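Local structure of glycerol dehydratase (Clostridium butyricum, 1R9D) at residues G5-T10 with A366-L371; V358-L363 with P385-L390; Q340-G345 with P372-S377; E70-S75 with Q308-C313; Q703-S708 with V734-I739. The protein probably catalyses the B12-independent, radical-based dehydration of glycerol, as a glycyl radical enzyme of the pyruvate formate-lyase family. All coordinates share one frame; numbering follows the deposited sequence.

Contact 1. Residues G5-T10 with A366-L371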
# COMPACT_ATOMS: atom_id res chain seq x y z
N GLY A 5 3.76 -55.04 -17.21
CA GLY A 5 4.30 -54.23 -18.29
C GLY A 5 3.31 -53.12 -18.61
O GLY A 5 2.25 -53.05 -17.98
N PHE A 6 3.63 -52.27 -19.57
CA PHE A 6 2.73 -51.17 -19.92
C PHE A 6 2.15 -51.27 -21.33
O PHE A 6 2.74 -51.88 -22.22
CB PHE A 6 3.46 -49.83 -19.76
CG PHE A 6 4.03 -49.62 -18.38
CD1 PHE A 6 5.33 -50.03 -18.09
CD2 PHE A 6 3.27 -49.03 -17.38
CE1 PHE A 6 5.86 -49.85 -16.81
CE2 PHE A 6 3.79 -48.85 -16.09
CZ PHE A 6 5.08 -49.26 -15.81
N SER A 7 0.98 -50.65 -21.52
CA SER A 7 0.30 -50.66 -22.81
C SER A 7 0.94 -49.65 -23.75
O SER A 7 1.75 -48.81 -23.34
CB SER A 7 -1.18 -50.32 -22.61
OG SER A 7 -1.34 -49.07 -21.98
N THR A 8 0.59 -49.73 -25.03
CA THR A 8 1.13 -48.83 -26.05
C THR A 8 0.19 -47.65 -26.31
O THR A 8 -1.02 -47.83 -26.47
CB THR A 8 1.38 -49.58 -27.38
OG1 THR A 8 2.33 -50.63 -27.16
CG2 THR A 8 1.92 -48.63 -28.44
N GLN A 9 0.77 -46.45 -26.35
CA GLN A 9 0.03 -45.22 -26.59
C GLN A 9 -0.36 -45.09 -28.06
O GLN A 9 0.27 -45.69 -28.92
CB GLN A 9 0.86 -44.01 -26.16
CG GLN A 9 2.08 -43.72 -27.02
CD GLN A 9 3.21 -44.71 -26.83
OE1 GLN A 9 3.13 -45.60 -25.98
NE2 GLN A 9 4.27 -44.57 -27.61
N THR A 10 -1.39 -44.29 -28.33
CA THR A 10 -1.86 -44.07 -29.70
C THR A 10 -0.85 -43.27 -30.51
O THR A 10 -0.01 -42.56 -29.97
CB THR A 10 -3.20 -43.30 -29.73
OG1 THR A 10 -3.00 -41.98 -29.22
CG2 THR A 10 -4.25 -44.01 -28.90
N ALA A 366 2.95 -41.87 -17.75
CA ALA A 366 4.38 -41.56 -17.70
C ALA A 366 5.16 -42.42 -18.70
O ALA A 366 6.13 -41.96 -19.31
CB ALA A 366 4.92 -41.78 -16.29
N VAL A 367 4.72 -43.66 -18.88
CA VAL A 367 5.39 -44.58 -19.81
C VAL A 367 4.96 -44.33 -21.25
O VAL A 367 5.73 -44.56 -22.19
CB VAL A 367 5.11 -46.04 -19.45
CG1 VAL A 367 5.92 -46.97 -20.36
CG2 VAL A 367 5.46 -46.30 -18.00
N HIS A 368 3.73 -43.85 -21.43
CA HIS A 368 3.20 -43.56 -22.77
C HIS A 368 3.88 -42.35 -23.39
O HIS A 368 4.24 -42.36 -24.57
CB HIS A 368 1.70 -43.29 -22.71
CG HIS A 368 0.85 -44.53 -22.66
ND1 HIS A 368 -0.52 -44.49 -22.72
CD2 HIS A 368 1.19 -45.83 -22.56
CE1 HIS A 368 -1.00 -45.72 -22.66
NE2 HIS A 368 0.02 -46.55 -22.56
N VAL A 369 4.06 -41.31 -22.58
CA VAL A 369 4.64 -40.05 -23.03
C VAL A 369 6.16 -39.94 -22.89
O VAL A 369 6.84 -39.47 -23.79
CB VAL A 369 3.98 -38.87 -22.28
CG1 VAL A 369 4.58 -37.55 -22.73
CG2 VAL A 369 2.48 -38.90 -22.52
N LYS A 370 6.68 -40.37 -21.74
CA LYS A 370 8.12 -40.33 -21.47
C LYS A 370 8.80 -38.96 -21.64
O LYS A 370 9.87 -38.86 -22.24
CB LYS A 370 8.84 -41.38 -22.31
CG LYS A 370 8.37 -42.81 -22.05
CD LYS A 370 9.21 -43.84 -22.79
CE LYS A 370 8.71 -45.25 -22.52
NZ LYS A 370 9.59 -46.29 -23.13
N LEU A 371 8.17 -37.92 -21.12
CA LEU A 371 8.73 -36.57 -21.17
C LEU A 371 9.06 -36.16 -19.73
O LEU A 371 8.63 -36.83 -18.79
CB LEU A 371 7.72 -35.60 -21.80
CG LEU A 371 7.56 -35.77 -23.32
CD1 LEU A 371 6.48 -34.82 -23.86
CD2 LEU A 371 8.88 -35.49 -24.00
O HOH W 1 5.52 -46.30 -24.38
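Phe6, Ser7 and Gln9, on the irregular N-terminal strip that runs into helix 11-22, close over Val367 and His368 in the last turn of helix 357-369, the crossover helix of a beta-alpha-beta unit. Val367 sends its CG2 methyl almost straight down onto the middle of the Phe6 ring, a CH-pi contact with CG2 3.4 Å from the ring centroid. The ring gets there because CG of Phe6 turns away from its own carbonyl carbon (chi1 -56°), while the branch at Val367 puts CG1 back over CB and CG of the phenylalanine.

His368 is gripped at both nitrogens. His368 NE2 donates to Ser7 OG at 2.9 Å, the hydroxyl lying close to the ring plane, and ND1 is bonded to Asp312 on helix 304-317. Those two bonds fix the rotation of the imidazole.

Gln9 covers one face of the same imidazole: its CB stands 3.9 Å from the centroid of the His368 ring, toward the rim. Beyond CG the chain bends (chi2 -72°), carrying NE2 to Asn14. On the other arm of the amide, Gln9 OE1 accepts from a water at 3.0 Å, and that water also donates to Val367 O at 2.8 Å.

Contact 2. Residues V358-L363 with P385-L390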
# COMPACT_ATOMS: atom_id res chain seq x y z
N VAL A 358 -7.67 -43.90 -11.75
CA VAL A 358 -6.87 -42.80 -12.29
C VAL A 358 -5.46 -42.84 -11.72
O VAL A 358 -4.51 -42.41 -12.39
CB VAL A 358 -7.52 -41.43 -11.97
CG1 VAL A 358 -6.65 -40.30 -12.52
CG2 VAL A 358 -8.90 -41.35 -12.59
N SER A 359 -5.31 -43.35 -10.51
CA SER A 359 -3.98 -43.45 -9.90
C SER A 359 -3.10 -44.25 -10.85
O SER A 359 -1.97 -43.86 -11.15
CB SER A 359 -4.04 -44.20 -8.56
OG SER A 359 -4.95 -43.61 -7.64
N TYR A 360 -3.62 -45.39 -11.31
CA TYR A 360 -2.87 -46.26 -12.21
C TYR A 360 -2.72 -45.68 -13.61
O TYR A 360 -1.72 -45.93 -14.29
CB TYR A 360 -3.52 -47.64 -12.26
CG TYR A 360 -3.32 -48.44 -10.99
CD1 TYR A 360 -4.37 -48.64 -10.09
CD2 TYR A 360 -2.07 -48.98 -10.68
CE1 TYR A 360 -4.17 -49.36 -8.90
CE2 TYR A 360 -1.86 -49.70 -9.50
CZ TYR A 360 -2.91 -49.89 -8.62
OH TYR A 360 -2.70 -50.60 -7.46
N MET A 361 -3.71 -44.92 -14.07
CA MET A 361 -3.62 -44.33 -15.40
C MET A 361 -2.54 -43.27 -15.44
O MET A 361 -1.95 -43.01 -16.49
CB MET A 361 -4.97 -43.73 -15.81
CG MET A 361 -6.05 -44.77 -16.02
SD MET A 361 -7.54 -44.07 -16.76
CE MET A 361 -8.40 -43.54 -15.31
N ALA A 362 -2.26 -42.66 -14.29
CA ALA A 362 -1.23 -41.64 -14.22
C ALA A 362 0.13 -42.31 -14.40
O ALA A 362 1.00 -41.80 -15.11
CB ALA A 362 -1.29 -40.91 -12.88
N LEU A 363 0.30 -43.46 -13.75
CA LEU A 363 1.55 -44.20 -13.86
C LEU A 363 1.72 -44.66 -15.31
O LEU A 363 2.81 -44.61 -15.86
CB LEU A 363 1.52 -45.42 -12.92
CG LEU A 363 1.40 -45.12 -11.41
CD1 LEU A 363 1.31 -46.43 -10.63
CD2 LEU A 363 2.61 -44.33 -10.95
N PRO A 385 -1.41 -50.52 -0.87
CA PRO A 385 -1.62 -51.86 -1.46
C PRO A 385 -0.32 -52.33 -2.11
O PRO A 385 0.37 -51.55 -2.76
CB PRO A 385 -2.71 -51.61 -2.50
CG PRO A 385 -3.47 -50.44 -1.95
CD PRO A 385 -2.35 -49.54 -1.44
N ASP A 386 0.02 -53.61 -1.94
CA ASP A 386 1.26 -54.13 -2.52
C ASP A 386 1.31 -53.93 -4.03
O ASP A 386 2.35 -53.57 -4.57
CB ASP A 386 1.42 -55.63 -2.22
CG ASP A 386 1.60 -55.91 -0.74
OD1 ASP A 386 2.24 -55.09 -0.05
OD2 ASP A 386 1.12 -56.96 -0.27
N GLU A 387 0.19 -54.15 -4.70
CA GLU A 387 0.14 -54.00 -6.15
C GLU A 387 0.47 -52.57 -6.59
O GLU A 387 1.02 -52.37 -7.68
CB GLU A 387 -1.24 -54.40 -6.68
CG GLU A 387 -2.38 -53.60 -6.08
CD GLU A 387 -3.05 -54.30 -4.91
OE1 GLU A 387 -2.35 -54.95 -4.10
OE2 GLU A 387 -4.30 -54.19 -4.80
N PHE A 388 0.13 -51.59 -5.76
CA PHE A 388 0.39 -50.20 -6.09
C PHE A 388 1.89 -49.90 -6.02
O PHE A 388 2.47 -49.33 -6.94
CB PHE A 388 -0.37 -49.26 -5.15
CG PHE A 388 -0.17 -47.80 -5.44
CD1 PHE A 388 -0.63 -47.24 -6.62
CD2 PHE A 388 0.49 -46.98 -4.52
CE1 PHE A 388 -0.45 -45.88 -6.89
CE2 PHE A 388 0.67 -45.62 -4.78
CZ PHE A 388 0.20 -45.07 -5.97
N LEU A 389 2.51 -50.29 -4.91
CA LEU A 389 3.94 -50.07 -4.74
C LEU A 389 4.72 -50.82 -5.82
O LEU A 389 5.71 -50.31 -6.34
CB LEU A 389 4.39 -50.53 -3.34
CG LEU A 389 5.88 -50.36 -3.03
CD1 LEU A 389 6.32 -48.93 -3.31
CD2 LEU A 389 6.14 -50.73 -1.58
N LEU A 390 4.28 -52.02 -6.17
CA LEU A 390 4.97 -52.80 -7.19
C LEU A 390 4.83 -52.14 -8.56
O LEU A 390 5.77 -52.15 -9.36
CB LEU A 390 4.43 -54.23 -7.23
CG LEU A 390 4.88 -55.09 -6.04
CD1 LEU A 390 4.21 -56.46 -6.10
CD2 LEU A 390 6.41 -55.24 -6.08
O HOH W 2 -4.61 -51.08 -5.78
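Phe388 and Tyr360 account for most of this contact, meeting between two nearly parallel helices. The axes of 358-363 and 386-390 run 16° apart and come no closer than 11.5 Å, far enough that the rings must bridge the gap. They do so as an offset edge-to-face pair: the edge of Phe388 is turned toward the face of Tyr360, with the ring centroids 5.8 Å apart and the planes at 80°. CG of Phe388 is anti to the backbone N (chi1 -179°), which carries its ring toward Tyr360 and Leu363, and its CD1 comes to 4.0 Å from Tyr360 CE2.

Tyr360 OH ends beside the partner helix, 3.4 Å from Phe388 CA and 3.3 Å from Glu387 CG. No direct hydrogen bond joins the helices here; instead a water lies 2.6 Å from Tyr360 OH and donates to Glu387 OE2. CD1 of Leu363 lies 4.2 Å from Phe388 CE1, the two side chains crossing at about a right angle.

These are consecutive helices joined through strand 375-380, as in an alpha/beta barrel. That strand backs the contact, Val378 touching both Leu363 and Phe388, while Arg391 of helix 386-397 packs on Tyr360 and Leu363.

Contact 3. Residues Q340-G345 with P372-S377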
# COMPACT_ATOMS: atom_id res chain seq x y z
N GLN A 340 6.10 -29.04 -12.12
CA GLN A 340 4.67 -29.24 -11.87
C GLN A 340 4.46 -30.63 -11.28
O GLN A 340 4.29 -31.62 -12.00
CB GLN A 340 3.91 -29.09 -13.19
CG GLN A 340 4.19 -27.75 -13.87
CD GLN A 340 3.84 -27.75 -15.34
OE1 GLN A 340 2.91 -27.06 -15.77
NE2 GLN A 340 4.58 -28.52 -16.13
N ASN A 341 4.45 -30.70 -9.95
CA ASN A 341 4.30 -31.98 -9.28
C ASN A 341 2.86 -32.49 -9.25
O ASN A 341 1.93 -31.77 -8.87
CB ASN A 341 4.86 -31.91 -7.85
CG ASN A 341 5.28 -33.27 -7.31
OD1 ASN A 341 4.45 -34.15 -7.13
ND2 ASN A 341 6.57 -33.44 -7.08
N LEU A 342 2.70 -33.74 -9.67
CA LEU A 342 1.40 -34.40 -9.69
C LEU A 342 1.60 -35.69 -8.91
O LEU A 342 2.47 -36.49 -9.24
CB LEU A 342 0.97 -34.69 -11.13
CG LEU A 342 -0.43 -35.26 -11.38
CD1 LEU A 342 -0.87 -34.94 -12.81
CD2 LEU A 342 -0.41 -36.77 -11.14
N ILE A 343 0.80 -35.90 -7.87
CA ILE A 343 0.96 -37.08 -7.02
C ILE A 343 -0.27 -37.98 -7.00
O ILE A 343 -1.40 -37.51 -7.14
CB ILE A 343 1.32 -36.62 -5.58
CG1 ILE A 343 1.84 -37.79 -4.74
CG2 ILE A 343 0.10 -36.02 -4.91
CD1 ILE A 343 2.69 -37.33 -3.57
N VAL A 344 -0.06 -39.29 -6.85
CA VAL A 344 -1.17 -40.22 -6.79
C VAL A 344 -1.01 -41.20 -5.63
O VAL A 344 0.09 -41.40 -5.11
CB VAL A 344 -1.36 -41.01 -8.12
CG1 VAL A 344 -1.61 -40.04 -9.26
CG2 VAL A 344 -0.14 -41.88 -8.41
N GLY A 345 -2.13 -41.79 -5.21
CA GLY A 345 -2.11 -42.73 -4.11
C GLY A 345 -2.18 -42.03 -2.76
O GLY A 345 -2.38 -40.82 -2.70
N PRO A 372 9.82 -35.07 -19.53
CA PRO A 372 10.19 -34.60 -18.19
C PRO A 372 9.03 -34.27 -17.25
O PRO A 372 9.12 -34.52 -16.04
CB PRO A 372 11.04 -33.36 -18.48
CG PRO A 372 11.64 -33.67 -19.82
CD PRO A 372 10.46 -34.24 -20.56
N GLN A 373 7.96 -33.70 -17.80
CA GLN A 373 6.79 -33.33 -17.00
C GLN A 373 5.61 -34.25 -17.27
O GLN A 373 5.50 -34.87 -18.33
CB GLN A 373 6.40 -31.88 -17.31
CG GLN A 373 7.44 -30.87 -16.89
CD GLN A 373 7.48 -30.70 -15.38
OE1 GLN A 373 6.55 -30.16 -14.78
NE2 GLN A 373 8.56 -31.18 -14.76
N PRO A 374 4.70 -34.38 -16.28
CA PRO A 374 4.80 -33.70 -14.98
C PRO A 374 5.74 -34.47 -14.06
O PRO A 374 6.13 -35.60 -14.36
CB PRO A 374 3.36 -33.74 -14.48
CG PRO A 374 2.90 -35.07 -14.98
CD PRO A 374 3.41 -35.08 -16.41
N SER A 375 6.11 -33.84 -12.95
CA SER A 375 6.97 -34.49 -11.97
C SER A 375 6.05 -35.44 -11.22
O SER A 375 5.48 -35.08 -10.18
CB SER A 375 7.57 -33.45 -11.02
OG SER A 375 8.43 -32.56 -11.72
N LEU A 376 5.89 -36.65 -11.76
CA LEU A 376 5.01 -37.66 -11.18
C LEU A 376 5.54 -38.21 -9.85
O LEU A 376 6.73 -38.53 -9.73
CB LEU A 376 4.81 -38.81 -12.17
CG LEU A 376 3.84 -39.92 -11.76
CD1 LEU A 376 2.46 -39.33 -11.48
CD2 LEU A 376 3.74 -40.96 -12.87
N SER A 377 4.64 -38.33 -8.89
CA SER A 377 4.99 -38.79 -7.55
C SER A 377 3.94 -39.74 -6.99
O SER A 377 2.82 -39.80 -7.49
CB SER A 377 5.10 -37.58 -6.62
OG SER A 377 6.02 -36.62 -7.12
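Gln340 crosses Gln373 at about a right angle, and each of its side-chain carbons stays near Gln373 OE1. From that oxygen Gln340 CB lies 3.3 Å away, CG 3.5 Å and CD 3.7 Å. The chain is extended beyond CG (chi2 161°), which takes Gln340 NE2 to a nearly straight bond (171°) with Gln373 OE1 at 2.9 Å, on a lone pair, the amide planes almost coplanar. NE2 also reaches Leu318 O, while OE1 of Gln340 is bonded to His271. Gln340 N donates to Gln373 OE1 as well, just ahead of the cis peptide before Pro374.

From there the strands pair in parallel register, Asn341 with Ser375 through Ile343 with Ser377; Leu342 N donates to Ser375 O and Leu342 O accepts from Ser377 N. On the Asn341 face, Ser377 OG donates to Asn341 OD1 at 2.9 Å. The strands are the two arms of a beta-alpha-beta crossover through helix 357-369, consistent with the alpha/beta barrel of glycyl radical enzymes.

Contact 4. Residues E70-S75 with Q308-C313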
# COMPACT_ATOMS: atom_id res chain seq x y z
N GLU A 70 -4.34 -32.19 -31.65
CA GLU A 70 -4.61 -32.02 -30.22
C GLU A 70 -6.06 -32.34 -29.85
O GLU A 70 -6.99 -32.04 -30.61
CB GLU A 70 -4.30 -30.59 -29.78
CG GLU A 70 -2.83 -30.33 -29.44
CD GLU A 70 -2.60 -28.94 -28.86
OE1 GLU A 70 -1.58 -28.74 -28.16
OE2 GLU A 70 -3.43 -28.03 -29.10
N LEU A 71 -6.25 -32.95 -28.68
CA LEU A 71 -7.58 -33.26 -28.17
C LEU A 71 -7.86 -32.26 -27.05
O LEU A 71 -9.00 -31.86 -26.82
CB LEU A 71 -7.65 -34.69 -27.62
CG LEU A 71 -7.67 -35.86 -28.62
CD1 LEU A 71 -7.65 -37.18 -27.86
CD2 LEU A 71 -8.91 -35.78 -29.49
N ILE A 72 -6.80 -31.87 -26.35
CA ILE A 72 -6.88 -30.90 -25.26
C ILE A 72 -6.20 -29.65 -25.78
O ILE A 72 -5.02 -29.68 -26.13
CB ILE A 72 -6.14 -31.41 -24.00
CG1 ILE A 72 -6.84 -32.66 -23.44
CG2 ILE A 72 -6.07 -30.30 -22.94
CD1 ILE A 72 -8.24 -32.40 -22.90
N VAL A 73 -6.92 -28.54 -25.83
CA VAL A 73 -6.36 -27.30 -26.36
C VAL A 73 -6.04 -26.21 -25.33
O VAL A 73 -6.60 -26.20 -24.23
CB VAL A 73 -7.29 -26.70 -27.45
CG1 VAL A 73 -7.40 -27.66 -28.62
CG2 VAL A 73 -8.66 -26.41 -26.86
N GLY A 74 -5.16 -25.30 -25.73
CA GLY A 74 -4.74 -24.21 -24.87
C GLY A 74 -3.23 -24.13 -24.90
O GLY A 74 -2.55 -24.93 -24.25
N SER A 75 -2.70 -23.17 -25.66
CA SER A 75 -1.26 -22.99 -25.78
C SER A 75 -0.88 -21.57 -25.38
O SER A 75 -1.49 -20.60 -25.85
CB SER A 75 -0.82 -23.24 -27.23
OG SER A 75 -1.07 -24.58 -27.61
N GLN A 308 -7.56 -42.83 -21.16
CA GLN A 308 -6.10 -42.86 -21.07
C GLN A 308 -5.46 -41.94 -22.10
O GLN A 308 -4.46 -41.28 -21.80
CB GLN A 308 -5.58 -44.29 -21.26
CG GLN A 308 -4.06 -44.41 -21.10
CD GLN A 308 -3.59 -44.14 -19.67
OE1 GLN A 308 -4.02 -44.80 -18.73
NE2 GLN A 308 -2.70 -43.16 -19.52
N GLU A 309 -6.02 -41.87 -23.30
CA GLU A 309 -5.45 -41.00 -24.33
C GLU A 309 -5.58 -39.53 -23.91
O GLU A 309 -4.69 -38.72 -24.18
CB GLU A 309 -6.14 -41.24 -25.69
CG GLU A 309 -5.58 -40.39 -26.83
CD GLU A 309 -6.14 -40.78 -28.20
OE1 GLU A 309 -7.34 -41.13 -28.27
OE2 GLU A 309 -5.40 -40.72 -29.20
N LEU A 310 -6.68 -39.19 -23.25
CA LEU A 310 -6.90 -37.81 -22.80
C LEU A 310 -5.89 -37.44 -21.71
O LEU A 310 -5.36 -36.32 -21.68
CB LEU A 310 -8.32 -37.65 -22.26
CG LEU A 310 -9.42 -37.64 -23.33
CD1 LEU A 310 -10.78 -37.60 -22.67
CD2 LEU A 310 -9.23 -36.44 -24.25
N ILE A 311 -5.62 -38.39 -20.82
CA ILE A 311 -4.64 -38.15 -19.76
C ILE A 311 -3.27 -37.98 -20.42
O ILE A 311 -2.50 -37.10 -20.03
CB ILE A 311 -4.64 -39.33 -18.75
CG1 ILE A 311 -5.96 -39.34 -17.98
CG2 ILE A 311 -3.47 -39.19 -17.77
CD1 ILE A 311 -6.08 -40.43 -16.93
N ASP A 312 -2.98 -38.79 -21.43
CA ASP A 312 -1.71 -38.67 -22.13
C ASP A 312 -1.58 -37.28 -22.75
O ASP A 312 -0.49 -36.70 -22.76
CB ASP A 312 -1.58 -39.73 -23.23
CG ASP A 312 -1.50 -41.15 -22.69
OD1 ASP A 312 -1.19 -41.32 -21.49
OD2 ASP A 312 -1.74 -42.10 -23.47
N CYS A 313 -2.68 -36.75 -23.29
CA CYS A 313 -2.64 -35.43 -23.89
C CYS A 313 -2.33 -34.36 -22.84
O CYS A 313 -1.60 -33.41 -23.11
CB CYS A 313 -3.97 -35.10 -24.57
SG CYS A 313 -4.20 -35.99 -26.14
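Leu71 and Ile72 sit on an irregular length of chain that passes the helical segment 308-313 without any hydrogen bond between them, the closest CA atoms being those of Ile72 and Cys313 at 6.4 Å. Side chains make the contact. CD1 of Leu71 touches two neighbours on the helix, lying 4.0 Å from Leu310 CD2 and 3.9 Å from Glu309 CD. It meets the glutamate at the carbon of its carboxylate, the two side chains crossing at about a right angle.

Glu309 comes that far because CG is anti to the backbone N (chi1 -178°) and the chain is extended beyond it (chi2 172°). Its OE2 is taken up by Thr10 and by a salt bridge to Arg12, so the leucine packs beside a charge that is already paired.

One turn on, Cys313 packs against Leu71 and Ile72: Cys313 SG lies 4.0 Å from Leu71 CB, and Cys313 CB is 3.9 Å from Ile72 CG1. Helix 260-277 touches Ile72 through Cys264, Gln265 and Trp268, and Leu16 of helix 11-22 adjoins Cys313. This is plain apolar loop-on-helix packing, with the loop held against helix 304-317 in the helical part of the pyruvate formate-lyase-like fold.

Contact 5. Residues Q703-S708 with V734-I739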
# COMPACT_ATOMS: atom_id res chain seq x y z
N GLN A 703 19.12 -41.66 -5.20
CA GLN A 703 19.89 -42.90 -5.27
C GLN A 703 19.89 -43.32 -6.74
O GLN A 703 18.92 -43.09 -7.46
CB GLN A 703 19.30 -43.99 -4.36
CG GLN A 703 19.88 -43.92 -2.94
CD GLN A 703 19.75 -45.22 -2.16
OE1 GLN A 703 20.53 -45.48 -1.24
NE2 GLN A 703 18.77 -46.02 -2.52
N LYS A 704 21.01 -43.88 -7.18
CA LYS A 704 21.16 -44.30 -8.57
C LYS A 704 21.54 -45.78 -8.62
O LYS A 704 22.48 -46.21 -7.97
CB LYS A 704 22.25 -43.47 -9.26
CG LYS A 704 22.44 -43.81 -10.73
CD LYS A 704 23.37 -42.83 -11.43
CE LYS A 704 24.79 -42.92 -10.90
NZ LYS A 704 25.73 -42.03 -11.64
N PHE A 705 20.79 -46.54 -9.41
CA PHE A 705 21.04 -47.97 -9.54
C PHE A 705 21.47 -48.43 -10.92
O PHE A 705 21.05 -47.88 -11.94
CB PHE A 705 19.80 -48.78 -9.15
CG PHE A 705 19.60 -48.93 -7.68
CD1 PHE A 705 18.78 -48.06 -6.98
CD2 PHE A 705 20.27 -49.93 -6.98
CE1 PHE A 705 18.62 -48.18 -5.60
CE2 PHE A 705 20.13 -50.06 -5.61
CZ PHE A 705 19.30 -49.18 -4.91
N HIS A 706 22.32 -49.45 -10.94
CA HIS A 706 22.75 -50.03 -12.19
C HIS A 706 21.48 -50.77 -12.62
O HIS A 706 20.79 -51.36 -11.79
CB HIS A 706 23.91 -51.01 -11.95
CG HIS A 706 24.41 -51.67 -13.19
ND1 HIS A 706 23.83 -52.81 -13.71
CD2 HIS A 706 25.42 -51.34 -14.03
CE1 HIS A 706 24.47 -53.15 -14.82
NE2 HIS A 706 25.43 -52.28 -15.04
N PRO A 707 21.14 -50.74 -13.92
CA PRO A 707 19.94 -51.42 -14.41
C PRO A 707 19.73 -52.87 -13.96
O PRO A 707 18.59 -53.32 -13.81
CB PRO A 707 20.07 -51.29 -15.92
CG PRO A 707 20.69 -49.94 -16.05
CD PRO A 707 21.79 -49.98 -15.00
N SER A 708 20.81 -53.61 -13.75
CA SER A 708 20.69 -55.01 -13.33
C SER A 708 19.99 -55.17 -11.99
O SER A 708 19.36 -56.20 -11.73
CB SER A 708 22.08 -55.65 -13.27
OG SER A 708 22.90 -55.02 -12.30
N VAL A 734 12.36 -40.34 -1.36
CA VAL A 734 13.44 -41.02 -2.07
C VAL A 734 13.01 -41.19 -3.53
O VAL A 734 11.82 -41.31 -3.83
CB VAL A 734 13.79 -42.39 -1.42
CG1 VAL A 734 12.66 -43.39 -1.63
CG2 VAL A 734 15.11 -42.92 -2.00
N GLN A 735 13.98 -41.15 -4.44
CA GLN A 735 13.69 -41.31 -5.87
C GLN A 735 14.91 -41.97 -6.49
O GLN A 735 16.01 -41.88 -5.94
CB GLN A 735 13.43 -39.94 -6.50
CG GLN A 735 14.60 -38.99 -6.39
CD GLN A 735 14.21 -37.57 -6.72
OE1 GLN A 735 15.07 -36.72 -6.98
NE2 GLN A 735 12.91 -37.28 -6.70
N PHE A 736 14.73 -42.62 -7.64
CA PHE A 736 15.84 -43.35 -8.25
C PHE A 736 16.10 -43.17 -9.74
O PHE A 736 15.18 -43.10 -10.54
CB PHE A 736 15.67 -44.85 -8.03
CG PHE A 736 15.25 -45.23 -6.64
CD1 PHE A 736 13.92 -45.19 -6.26
CD2 PHE A 736 16.21 -45.61 -5.70
CE1 PHE A 736 13.53 -45.53 -4.96
CE2 PHE A 736 15.83 -45.95 -4.40
CZ PHE A 736 14.49 -45.91 -4.03
N ASN A 737 17.38 -43.13 -10.08
CA ASN A 737 17.81 -43.07 -11.47
C ASN A 737 18.18 -44.54 -11.72
O ASN A 737 18.77 -45.19 -10.85
CB ASN A 737 19.06 -42.21 -11.65
CG ASN A 737 18.76 -40.88 -12.32
OD1 ASN A 737 17.97 -40.81 -13.27
ND2 ASN A 737 19.42 -39.82 -11.87
N VAL A 738 17.81 -45.05 -12.88
CA VAL A 738 18.12 -46.43 -13.24
C VAL A 738 18.52 -46.36 -14.70
O VAL A 738 17.67 -46.52 -15.59
CB VAL A 738 16.90 -47.36 -13.09
CG1 VAL A 738 17.30 -48.80 -13.43
CG2 VAL A 738 16.36 -47.30 -11.67
N ILE A 739 19.79 -46.11 -14.96
CA ILE A 739 20.26 -45.99 -16.32
C ILE A 739 21.69 -46.49 -16.51
O ILE A 739 22.48 -46.54 -15.56
CB ILE A 739 20.19 -44.52 -16.79
CG1 ILE A 739 20.42 -44.43 -18.30
CG2 ILE A 739 21.22 -43.68 -16.03
CD1 ILE A 739 20.24 -43.04 -18.86
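Phe705 N donates to Asn737 O at 2.8 Å in an almost straight bond (173°), the shortest across the two strands. The same carbonyl oxygen also receives a weaker CA-H contact from Lys704. One step back, Gln703 O is met in the same two ways: Asn737 N donates to it at 3.0 Å, and Phe736 CA comes up beside it at 3.2 Å.

On one face of the sheet Gln703, Phe705 and Phe736 stand together. The two phenylalanines lie side by side and point the same way, their planes at 45°, with Phe705 CE1 3.5 Å from Phe736 CD2. Gln703 CB also meets Phe736 CD2, at 3.7 Å. Helix 712-728 covers this face through Leu719, Leu722 and Ile723; it is the helix of the beta-alpha-beta unit whose parallel strands these are.

Lys704 and Asn737 occupy the other face, with Lys704 CG 3.9 Å from Asn737 CB. The lysine then bends at its third torsion (chi3 67°), away from the asparagine, and NZ is held by Arg782 O and Ile779 O. Asn737 ND2 goes to Arg760 O, just ahead of Gly763, the predicted radical site. Past the paired strands, Pro707 lays CD 3.6 Å from Ile739 O, while Ile739 N is buried without a polar partner.

Contacts 1, 2 and 3 share one beta-alpha-beta unit: contact 3 pairs its strands, and contacts 1 and 2 use successive parts of its helix 357-369. Contact 3, about 11 Å between its centre and that of the chain, is wholly buried and rests on backbone bonds; contact 2, largely buried, rests on an aromatic pair with one water bridge. Contact 1 has exposed residues and mixes CH-pi packing with polar side chains and a water. Contact 4 is buried but apolar, and joins contact 1 through His368 with Asp312 and Thr10 with Glu309. Contact 5 repeats the parallel pairing of contact 3 across the same sheet, strand 404-407 lying between the two pairs, antiparallel to 733-738.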